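Local structure of transcriptional regulator (GntR family) (Enterococcus faecalis, 3DDV) at residues S33-R39 against E51-Y57; I46-F50 against I100-E105; A111-Q117 against Y129-A135. The protein probably acts as a transcriptional regulator of the GntR family, its UTRA domain sensing a small effector molecule. All blocks are in the same frame, centred on the assembly; numbering follows the deposited sequence.

How the contacts relate
Contacts 1 and 3 are antiparallel strand pairings of one sheet and lie near the chain centre, joined edge to edge because strands 46-56 and 126-135 are neighbours: V52 N bonds to R131 O. Contact 2 lies farther out, about 15 Å from the chain centre, where helix 98-104 packs on the early part of strand 46-56; the later part of that strand serves contact 1. Backbone hydrogen bonds dominate contacts 1 and 3, whereas contact 2 is made by apolar and aromatic packing. Its F50 ring borders E38 of contact 1, and F50 O bonds to Q133 N of contact 3. Contact 3 alone also reaches a second subunit.

Contact 1 (S33-R39 against E51-Y57); sequences SILRMER and EVASIPY
R39 and E51 form a salt bridge at one end of this strand pair, with R39 NE 3.3 Å from E51 OE2. The carboxylate oxygen lies near the guanidinium plane, but NE meets it from above the carboxylate plane (53° out), and the two flat groups stand 88° apart. M37 bends at its last torsion (chi3 -79°) and lays CE on a face of the same guanidinium, 3.7 Å above its plane. Both groups have second partners: R39 NH1 bonds to T69 O, and E51 OE1 weakly to T132 OG1. Paired bonds tie L35 to I55 (L35 N to I55 O, 2.6 Å), M37 to A53 (A53 N to M37 O, 2.7 Å) and R39 to E51. At the far end of the pair, Y57 N bonds to S33 O at 2.7 Å. L35, M37, A53 and I55 share the face of the salt bridge; M37 CG meets A53 CB at 4.2 Å, and L35 CB lies 4.3 Å from Y57 CD1. On the opposite face, S54 OG sits 3.3 Å from I34 CD1 and bonds to E22 of helix 20-26, while V52 CG2 flanks E38 CG. This hairpin thus has two chemistries: a largely apolar face, whose one charged pair has further partners, and a more polar face of R36, E38, V52 and S54, whose S54 end meets helix 20-26.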
loop_
_atom_site.group_PDB
_atom_site.type_symbol
_atom_site.label_atom_id
_atom_site.label_comp_id
_atom_site.label_asym_id
_atom_site.label_seq_id
_atom_site.Cartn_x
_atom_site.Cartn_y
_atom_site.Cartn_z
ATOM N N SER B 33 4.227 32.509 24.891
ATOM C CA SER B 33 4.760 31.492 25.766
ATOM C C SER B 33 3.965 30.221 25.704
ATOM O O SER B 33 2.748 30.237 25.506
ATOM C CB SER B 33 4.728 31.994 27.186
ATOM O OG SER B 33 5.547 33.135 27.261
ATOM N N ILE B 34 4.683 29.126 25.921
ATOM C CA ILE B 34 4.136 27.791 26.075
ATOM C C ILE B 34 4.663 27.241 27.402
ATOM O O ILE B 34 5.664 27.707 27.929
ATOM C CB ILE B 34 4.604 26.876 24.958
ATOM C CG1 ILE B 34 6.149 26.795 24.956
ATOM C CG2 ILE B 34 4.071 27.371 23.613
ATOM C CD1 ILE B 34 6.773 25.399 24.707
ATOM N N LEU B 35 3.950 26.276 27.957
ATOM C CA LEU B 35 4.404 25.520 29.108
ATOM C C LEU B 35 5.003 24.260 28.552
ATOM O O LEU B 35 4.392 23.594 27.743
ATOM C CB LEU B 35 3.236 25.156 30.015
ATOM C CG LEU B 35 3.638 24.386 31.269
ATOM C CD1 LEU B 35 4.558 25.292 32.140
ATOM C CD2 LEU B 35 2.414 23.915 32.056
ATOM N N ARG B 36 6.209 23.935 28.958
ATOM C CA ARG B 36 6.842 22.781 28.404
ATOM C C ARG B 36 7.147 21.886 29.525
ATOM O O ARG B 36 7.749 22.318 30.509
ATOM C CB ARG B 36 8.135 23.174 27.773
ATOM C CG ARG B 36 8.572 22.169 26.763
ATOM C CD ARG B 36 10.013 21.803 26.898
ATOM N NE ARG B 36 10.450 21.365 25.612
ATOM C CZ ARG B 36 10.702 22.184 24.597
ATOM N NH1 ARG B 36 10.615 23.540 24.742
ATOM N NH2 ARG B 36 11.076 21.637 23.421
ATOM N N MET B 37 6.689 20.657 29.423
ATOM C CA MET B 37 6.860 19.686 30.503
ATOM C C MET B 37 7.245 18.323 29.962
ATOM O O MET B 37 6.845 17.924 28.856
ATOM C CB MET B 37 5.641 19.626 31.412
ATOM C CG MET B 37 4.375 18.989 30.892
ATOM S SD MET B 37 3.234 18.619 32.264
ATOM C CE MET B 37 3.951 17.107 32.931
ATOM N N GLU B 38 8.127 17.675 30.708
ATOM C CA GLU B 38 8.718 16.399 30.332
ATOM C C GLU B 38 8.420 15.447 31.442
ATOM O O GLU B 38 8.524 15.828 32.608
ATOM C CB GLU B 38 10.216 16.518 30.245
ATOM C CG GLU B 38 10.653 17.174 29.000
ATOM C CD GLU B 38 12.116 17.467 28.955
ATOM O OE1 GLU B 38 12.875 17.083 29.877
ATOM O OE2 GLU B 38 12.488 18.111 27.976
ATOM N N ARG B 39 8.125 14.205 31.101
ATOM C CA ARG B 39 7.540 13.307 32.065
ATOM C C ARG B 39 7.847 11.846 31.710
ATOM O O ARG B 39 7.777 11.477 30.556
ATOM C CB ARG B 39 6.048 13.595 32.022
ATOM C CG ARG B 39 5.192 12.865 32.980
ATOM C CD ARG B 39 3.932 12.254 32.279
ATOM N NE ARG B 39 2.944 13.260 31.855
ATOM C CZ ARG B 39 2.047 13.838 32.664
ATOM N NH1 ARG B 39 1.983 13.543 33.965
ATOM N NH2 ARG B 39 1.206 14.737 32.150
ATOM N N GLU B 51 7.552 11.513 27.739
ATOM C CA GLU B 51 6.694 12.398 26.988
ATOM C C GLU B 51 7.114 13.864 27.151
ATOM O O GLU B 51 7.273 14.341 28.253
ATOM C CB GLU B 51 5.270 12.159 27.512
ATOM C CG GLU B 51 4.214 13.188 27.156
ATOM C CD GLU B 51 2.853 12.842 27.722
ATOM O OE1 GLU B 51 2.243 11.842 27.186
ATOM O OE2 GLU B 51 2.408 13.584 28.647
ATOM N N VAL B 52 7.264 14.572 26.051
ATOM C CA VAL B 52 7.380 16.024 26.089
ATOM C C VAL B 52 6.026 16.616 25.713
ATOM O O VAL B 52 5.467 16.295 24.672
ATOM C CB VAL B 52 8.444 16.561 25.076
ATOM C CG1 VAL B 52 8.675 18.041 25.288
ATOM C CG2 VAL B 52 9.680 15.814 25.257
ATOM N N ALA B 53 5.529 17.526 26.521
ATOM C CA ALA B 53 4.282 18.160 26.188
ATOM C C ALA B 53 4.437 19.682 26.211
ATOM O O ALA B 53 5.038 20.248 27.118
ATOM C CB ALA B 53 3.202 17.692 27.125
ATOM N N SER B 54 3.888 20.326 25.190
ATOM C CA SER B 54 3.893 21.766 25.116
ATOM C C SER B 54 2.468 22.313 25.002
ATOM O O SER B 54 1.739 21.947 24.113
ATOM C CB SER B 54 4.758 22.243 23.946
ATOM O OG SER B 54 6.143 22.146 24.252
ATOM N N ILE B 55 2.095 23.199 25.916
ATOM C CA ILE B 55 0.753 23.769 25.991
ATOM C C ILE B 55 0.898 25.303 25.922
ATOM O O ILE B 55 1.773 25.852 26.542
ATOM C CB ILE B 55 0.099 23.385 27.332
ATOM C CG1 ILE B 55 0.052 21.870 27.451
ATOM C CG2 ILE B 55 -1.291 24.002 27.473
ATOM C CD1 ILE B 55 0.335 21.367 28.792
ATOM N N PRO B 56 0.058 25.978 25.134
ATOM C CA PRO B 56 0.083 27.421 25.089
ATOM C C PRO B 56 -0.027 27.941 26.499
ATOM O O PRO B 56 -0.901 27.466 27.222
ATOM C CB PRO B 56 -1.170 27.752 24.291
ATOM C CG PRO B 56 -1.334 26.601 23.402
ATOM C CD PRO B 56 -0.941 25.417 24.206
ATOM N N TYR B 57 0.854 28.855 26.920
ATOM C CA TYR B 57 0.859 29.234 28.323
ATOM C C TYR B 57 -0.393 30.021 28.654
ATOM O O TYR B 57 -0.826 30.020 29.779
ATOM C CB TYR B 57 2.116 30.032 28.744
ATOM C CG TYR B 57 2.224 30.238 30.249
ATOM C CD1 TYR B 57 2.046 29.173 31.094
ATOM C CD2 TYR B 57 2.503 31.486 30.823
ATOM C CE1 TYR B 57 2.121 29.300 32.470
ATOM C CE2 TYR B 57 2.589 31.623 32.230
ATOM C CZ TYR B 57 2.389 30.495 33.035
ATOM O OH TYR B 57 2.437 30.467 34.420
#

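Contact 2 (I46-F50 against I100-E105); sequences IPICF and IAEYLE
The rings of F50 and Y103 lie almost parallel, 6° apart, yet are slid so far past each other that they barely overlap; their centroids are 4.9 Å apart. They meet where helix 98-104 packs on one face of the antiparallel sheet of the UTRA domain, next to a classic beta bulge formed by I48 and C49 opposite R41. F50 holds CG anti to its own N (chi1 176°) and brings CE1 to 3.5 Å from Y103 CD2. From the same side of the phenyl plane I100 CG1 approaches F50 CD2 at 4.3 Å, so residues about one helical turn apart line that side of the ring. L104, the last helical residue, sends a single branch inward: CD2 lies against the backbone of the bulge itself, 3.4 Å from C49 N, and also touches P47 CB at 3.9 Å. The helix then stops in a Schellman motif, E105 taking positive phi with two weak backbone bonds into the last turn. R138 helps to secure this end, its NH1 bonding to L104 O and weakly to P47 O. P47 fills the corner between strand and helix end: its ring also packs on I40 and F42 of strand 34-43, while CG sits 3.4 Å from L104 O. E105 runs across the proline at about a right angle, placing OE1 3.4 Å from P47 CD.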
loop_
_atom_site.group_PDB
_atom_site.type_symbol
_atom_site.label_atom_id
_atom_site.label_comp_id
_atom_site.label_asym_id
_atom_site.label_seq_id
_atom_site.Cartn_x
_atom_site.Cartn_y
_atom_site.Cartn_z
ATOM N N ILE B 46 8.719 -0.053 36.287
ATOM C CA ILE B 46 9.578 0.012 35.124
ATOM C C ILE B 46 9.022 1.128 34.228
ATOM O O ILE B 46 7.806 1.215 34.009
ATOM C CB ILE B 46 9.626 -1.328 34.395
ATOM C CG1 ILE B 46 9.690 -2.496 35.429
ATOM C CG2 ILE B 46 10.770 -1.323 33.357
ATOM C CD1 ILE B 46 9.712 -3.934 34.812
ATOM N N PRO B 47 9.904 2.023 33.754
ATOM C CA PRO B 47 9.455 3.099 32.884
ATOM C C PRO B 47 8.954 2.573 31.554
ATOM O O PRO B 47 9.653 1.853 30.902
ATOM C CB PRO B 47 10.714 3.952 32.655
ATOM C CG PRO B 47 11.836 3.215 33.197
ATOM C CD PRO B 47 11.346 2.085 34.042
ATOM N N ILE B 48 7.754 2.979 31.164
ATOM C CA ILE B 48 7.181 2.632 29.879
ATOM C C ILE B 48 7.501 3.717 28.852
ATOM O O ILE B 48 7.694 3.423 27.687
ATOM C CB ILE B 48 5.649 2.505 29.971
ATOM C CG1 ILE B 48 5.233 1.569 31.115
ATOM C CG2 ILE B 48 5.101 1.932 28.705
ATOM C CD1 ILE B 48 5.827 0.114 31.030
ATOM N N CYS B 49 7.554 4.979 29.261
ATOM C CA CYS B 49 7.532 6.052 28.282
ATOM C C CYS B 49 7.999 7.412 28.781
ATOM O O CYS B 49 7.966 7.742 29.949
ATOM C CB CYS B 49 6.111 6.161 27.707
ATOM S SG CYS B 49 4.888 6.859 28.799
ATOM N N PHE B 50 8.456 8.205 27.848
ATOM C CA PHE B 50 8.903 9.572 28.107
ATOM C C PHE B 50 8.132 10.477 27.177
ATOM O O PHE B 50 8.077 10.242 25.953
ATOM C CB PHE B 50 10.370 9.685 27.769
ATOM C CG PHE B 50 10.904 11.053 27.902
ATOM C CD1 PHE B 50 11.408 11.486 29.101
ATOM C CD2 PHE B 50 10.921 11.904 26.833
ATOM C CE1 PHE B 50 11.913 12.739 29.244
ATOM C CE2 PHE B 50 11.404 13.153 26.981
ATOM C CZ PHE B 50 11.908 13.572 28.191
ATOM N N ILE B 100 17.339 9.405 26.190
ATOM C CA ILE B 100 16.100 8.646 26.362
ATOM C C ILE B 100 16.380 7.245 26.861
ATOM O O ILE B 100 15.578 6.681 27.585
ATOM C CB ILE B 100 15.227 8.657 25.074
ATOM C CG1 ILE B 100 14.323 9.896 25.117
ATOM C CG2 ILE B 100 14.386 7.367 24.962
ATOM C CD1 ILE B 100 14.044 10.440 23.816
ATOM N N ALA B 101 17.535 6.705 26.508
ATOM C CA ALA B 101 17.950 5.441 27.076
ATOM C C ALA B 101 18.094 5.562 28.608
ATOM O O ALA B 101 17.519 4.734 29.348
ATOM C CB ALA B 101 19.229 4.993 26.447
ATOM N N GLU B 102 18.826 6.591 29.076
ATOM C CA GLU B 102 19.007 6.788 30.523
ATOM C C GLU B 102 17.663 6.861 31.171
ATOM O O GLU B 102 17.419 6.161 32.126
ATOM C CB GLU B 102 19.711 8.075 30.902
ATOM C CG GLU B 102 21.114 8.345 30.307
ATOM C CD GLU B 102 21.684 9.699 30.816
ATOM O OE1 GLU B 102 21.498 9.956 32.055
ATOM O OE2 GLU B 102 22.280 10.482 29.998
ATOM N N TYR B 103 16.787 7.716 30.641
ATOM C CA TYR B 103 15.437 7.900 31.218
ATOM C C TYR B 103 14.567 6.646 31.217
ATOM O O TYR B 103 13.796 6.407 32.137
ATOM C CB TYR B 103 14.647 8.943 30.441
ATOM C CG TYR B 103 15.095 10.368 30.562
ATOM C CD1 TYR B 103 15.495 10.908 31.790
ATOM C CD2 TYR B 103 15.041 11.216 29.454
ATOM C CE1 TYR B 103 15.888 12.238 31.898
ATOM C CE2 TYR B 103 15.430 12.528 29.552
ATOM C CZ TYR B 103 15.843 13.022 30.780
ATOM O OH TYR B 103 16.199 14.316 30.856
ATOM N N LEU B 104 14.623 5.880 30.145
ATOM C CA LEU B 104 13.754 4.720 30.054
ATOM C C LEU B 104 14.450 3.458 30.549
ATOM O O LEU B 104 13.859 2.406 30.602
ATOM C CB LEU B 104 13.234 4.583 28.630
ATOM C CG LEU B 104 12.185 5.625 28.235
ATOM C CD1 LEU B 104 11.800 5.444 26.805
ATOM C CD2 LEU B 104 10.951 5.472 29.072
ATOM N N GLU B 105 15.705 3.577 30.962
ATOM C CA GLU B 105 16.425 2.436 31.522
ATOM C C GLU B 105 16.479 1.349 30.480
ATOM O O GLU B 105 15.993 0.251 30.720
ATOM C CB GLU B 105 15.733 1.903 32.779
ATOM C CG GLU B 105 15.261 3.001 33.667
ATOM C CD GLU B 105 15.129 2.601 35.098
ATOM O OE1 GLU B 105 14.405 1.647 35.447
ATOM O OE2 GLU B 105 15.750 3.285 35.898
#

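Contact 3 (A111-Q117 against Y129-A135); sequences AILRVRQ and YVRTQYA
A beta hairpin of strands 111-121 and 126-135 pairs L113 with Y134, V115 with T132 and Q117 with V130, each couple joined by two backbone hydrogen bonds; T132 N to V115 O, at 2.8 Å, is among the straightest. The non-hydrogen-bonded pairs between them, R114 with Q133 and R116 with R131, gather arginines on one face. There R114 NE lies 3.6 Å above the plane of the R116 guanidinium, over its centre; the two groups are like-charged and share no hydrogen bond. R116 runs alongside Y129, its CD 3.4 Å from Y129 OH, and its guanidinium edge is turned to R131 CG. R131 folds back along its own strand: bends at chi2 and chi3 carry NE over the Y129 ring, 3.4 Å above its plane and offset toward the rim. From there NH2 makes weak bonds to Y129 O and S54 OG and a long, weak ion pair with E22. Y129 also touches helix 20-26, and a bound magnesium ion lies about 3 Å from its side chain. The reverse face, of L113, V115, Q117, V130, T132 and Y134, mixes apolar and polar groups. Y134, with CG anti to its carbonyl carbon (chi1 -60°), directs a ring edge at its partner strand: CE2 is 3.6 Å from V115 CG2, and CD2 is 4.2 Å from L113 CD2. T132 CG2 rests on one face of that ring, 3.4 Å above its plane, and F139 also stacks with Y134. L113 packs on L113 of the second subunit, as A111 does on its V94. A sheet whose arginine-bearing face is touched at its two ends by helices 20-26 and 98-104 is consistent with the UTRA fold, in which relatives bind small effectors.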
loop_
_atom_site.group_PDB
_atom_site.type_symbol
_atom_site.label_atom_id
_atom_site.label_comp_id
_atom_site.label_asym_id
_atom_site.label_seq_id
_atom_site.Cartn_x
_atom_site.Cartn_y
_atom_site.Cartn_z
ATOM N N ALA B 111 14.753 0.099 20.479
ATOM C CA ALA B 111 13.648 0.445 19.598
ATOM C C ALA B 111 12.576 1.259 20.283
ATOM O O ALA B 111 11.983 0.799 21.275
ATOM C CB ALA B 111 13.016 -0.841 19.067
ATOM N N ILE B 112 12.260 2.424 19.717
ATOM C CA ILE B 112 11.276 3.339 20.318
ATOM C C ILE B 112 10.092 3.530 19.416
ATOM O O ILE B 112 10.248 3.747 18.231
ATOM C CB ILE B 112 11.859 4.743 20.568
ATOM C CG1 ILE B 112 12.943 4.704 21.674
ATOM C CG2 ILE B 112 10.749 5.682 20.874
ATOM C CD1 ILE B 112 12.458 4.271 23.064
ATOM N N LEU B 113 8.901 3.429 19.988
ATOM C CA LEU B 113 7.699 3.750 19.249
ATOM C C LEU B 113 7.421 5.187 19.595
ATOM O O LEU B 113 7.230 5.527 20.776
ATOM C CB LEU B 113 6.495 2.886 19.661
ATOM C CG LEU B 113 5.271 3.289 18.838
ATOM C CD1 LEU B 113 5.393 2.622 17.471
ATOM C CD2 LEU B 113 3.997 2.976 19.492
ATOM N N ARG B 114 7.384 6.023 18.569
ATOM C CA ARG B 114 7.222 7.439 18.774
ATOM C C ARG B 114 5.886 7.877 18.332
ATOM O O ARG B 114 5.477 7.609 17.226
ATOM C CB ARG B 114 8.208 8.221 17.956
ATOM C CG ARG B 114 8.191 9.691 18.365
ATOM C CD ARG B 114 9.402 10.415 17.901
ATOM N NE ARG B 114 9.119 10.838 16.570
ATOM C CZ ARG B 114 10.031 10.966 15.615
ATOM N NH1 ARG B 114 11.302 10.691 15.879
ATOM N NH2 ARG B 114 9.674 11.368 14.385
ATOM N N VAL B 115 5.218 8.604 19.193
ATOM C CA VAL B 115 3.945 9.187 18.827
ATOM C C VAL B 115 4.040 10.670 19.036
ATOM O O VAL B 115 4.361 11.115 20.115
ATOM C CB VAL B 115 2.790 8.645 19.697
ATOM C CG1 VAL B 115 1.449 9.186 19.188
ATOM C CG2 VAL B 115 2.830 7.183 19.672
ATOM N N ARG B 116 3.751 11.421 18.001
ATOM C CA ARG B 116 3.601 12.832 18.122
ATOM C C ARG B 116 2.153 13.153 17.866
ATOM O O ARG B 116 1.579 12.716 16.878
ATOM C CB ARG B 116 4.415 13.532 17.047
ATOM C CG ARG B 116 5.936 13.368 17.131
ATOM C CD ARG B 116 6.512 14.513 16.452
ATOM N NE ARG B 116 7.760 14.285 15.746
ATOM C CZ ARG B 116 8.956 14.456 16.285
ATOM N NH1 ARG B 116 9.109 14.781 17.603
ATOM N NH2 ARG B 116 10.006 14.264 15.509
ATOM N N GLN B 117 1.605 14.023 18.690
ATOM C CA GLN B 117 0.200 14.329 18.632
ATOM C C GLN B 117 -0.090 15.812 18.837
ATOM O O GLN B 117 0.526 16.420 19.681
ATOM C CB GLN B 117 -0.432 13.544 19.727
ATOM C CG GLN B 117 -1.623 14.161 20.355
ATOM C CD GLN B 117 -2.315 13.146 21.278
ATOM O OE1 GLN B 117 -2.384 11.933 21.005
ATOM N NE2 GLN B 117 -2.769 13.643 22.398
ATOM N N TYR B 129 0.813 19.900 22.138
ATOM C CA TYR B 129 1.681 19.227 21.174
ATOM C C TYR B 129 2.496 18.239 21.969
ATOM O O TYR B 129 3.303 18.605 22.789
ATOM C CB TYR B 129 2.587 20.241 20.487
ATOM C CG TYR B 129 3.605 19.626 19.576
ATOM C CD1 TYR B 129 3.306 18.512 18.834
ATOM C CD2 TYR B 129 4.858 20.187 19.424
ATOM C CE1 TYR B 129 4.228 17.949 17.982
ATOM C CE2 TYR B 129 5.786 19.636 18.541
ATOM C CZ TYR B 129 5.454 18.505 17.838
ATOM O OH TYR B 129 6.352 17.908 16.989
ATOM N N VAL B 130 2.255 16.973 21.773
ATOM C CA VAL B 130 2.749 15.979 22.721
ATOM C C VAL B 130 3.572 14.981 21.957
ATOM O O VAL B 130 3.201 14.558 20.855
ATOM C CB VAL B 130 1.575 15.299 23.516
ATOM C CG1 VAL B 130 2.106 14.355 24.590
ATOM C CG2 VAL B 130 0.670 16.385 24.128
ATOM N N ARG B 131 4.733 14.657 22.493
ATOM C CA ARG B 131 5.680 13.851 21.732
ATOM C C ARG B 131 6.162 12.817 22.711
ATOM O O ARG B 131 6.833 13.147 23.718
ATOM C CB ARG B 131 6.822 14.709 21.235
ATOM C CG ARG B 131 6.345 15.875 20.365
ATOM C CD ARG B 131 7.169 17.118 20.571
ATOM N NE ARG B 131 6.562 17.983 21.549
ATOM C CZ ARG B 131 7.103 19.127 21.965
ATOM N NH1 ARG B 131 8.274 19.537 21.547
ATOM N NH2 ARG B 131 6.476 19.855 22.844
ATOM N N THR B 132 5.759 11.585 22.446
ATOM C CA THR B 132 5.975 10.533 23.363
ATOM C C THR B 132 6.842 9.460 22.759
ATOM O O THR B 132 6.709 9.114 21.600
ATOM C CB THR B 132 4.687 9.952 23.746
ATOM O OG1 THR B 132 3.914 10.961 24.372
ATOM C CG2 THR B 132 4.917 8.811 24.690
ATOM N N GLN B 133 7.709 8.929 23.594
ATOM C CA GLN B 133 8.644 7.936 23.196
ATOM C C GLN B 133 8.478 6.715 24.145
ATOM O O GLN B 133 8.767 6.787 25.379
ATOM C CB GLN B 133 9.998 8.600 23.323
ATOM C CG GLN B 133 10.917 8.338 22.171
ATOM C CD GLN B 133 11.783 9.471 21.834
ATOM O OE1 GLN B 133 11.344 10.614 21.841
ATOM N NE2 GLN B 133 13.024 9.178 21.506
ATOM N N TYR B 134 7.938 5.625 23.601
ATOM C CA TYR B 134 7.673 4.380 24.366
ATOM C C TYR B 134 8.790 3.372 24.111
ATOM O O TYR B 134 9.235 3.207 22.963
ATOM C CB TYR B 134 6.396 3.707 23.877
ATOM C CG TYR B 134 5.166 4.542 24.000
ATOM C CD1 TYR B 134 4.405 4.521 25.151
ATOM C CD2 TYR B 134 4.732 5.297 22.947
ATOM C CE1 TYR B 134 3.264 5.277 25.254
ATOM C CE2 TYR B 134 3.630 6.045 23.042
ATOM C CZ TYR B 134 2.892 6.048 24.199
ATOM O OH TYR B 134 1.791 6.854 24.269
ATOM N N ALA B 135 9.247 2.704 25.166
ATOM C CA ALA B 135 10.097 1.515 25.031
ATOM C C ALA B 135 9.366 0.445 24.239
ATOM O O ALA B 135 8.357 -0.047 24.708
ATOM C CB ALA B 135 10.429 0.964 26.389
#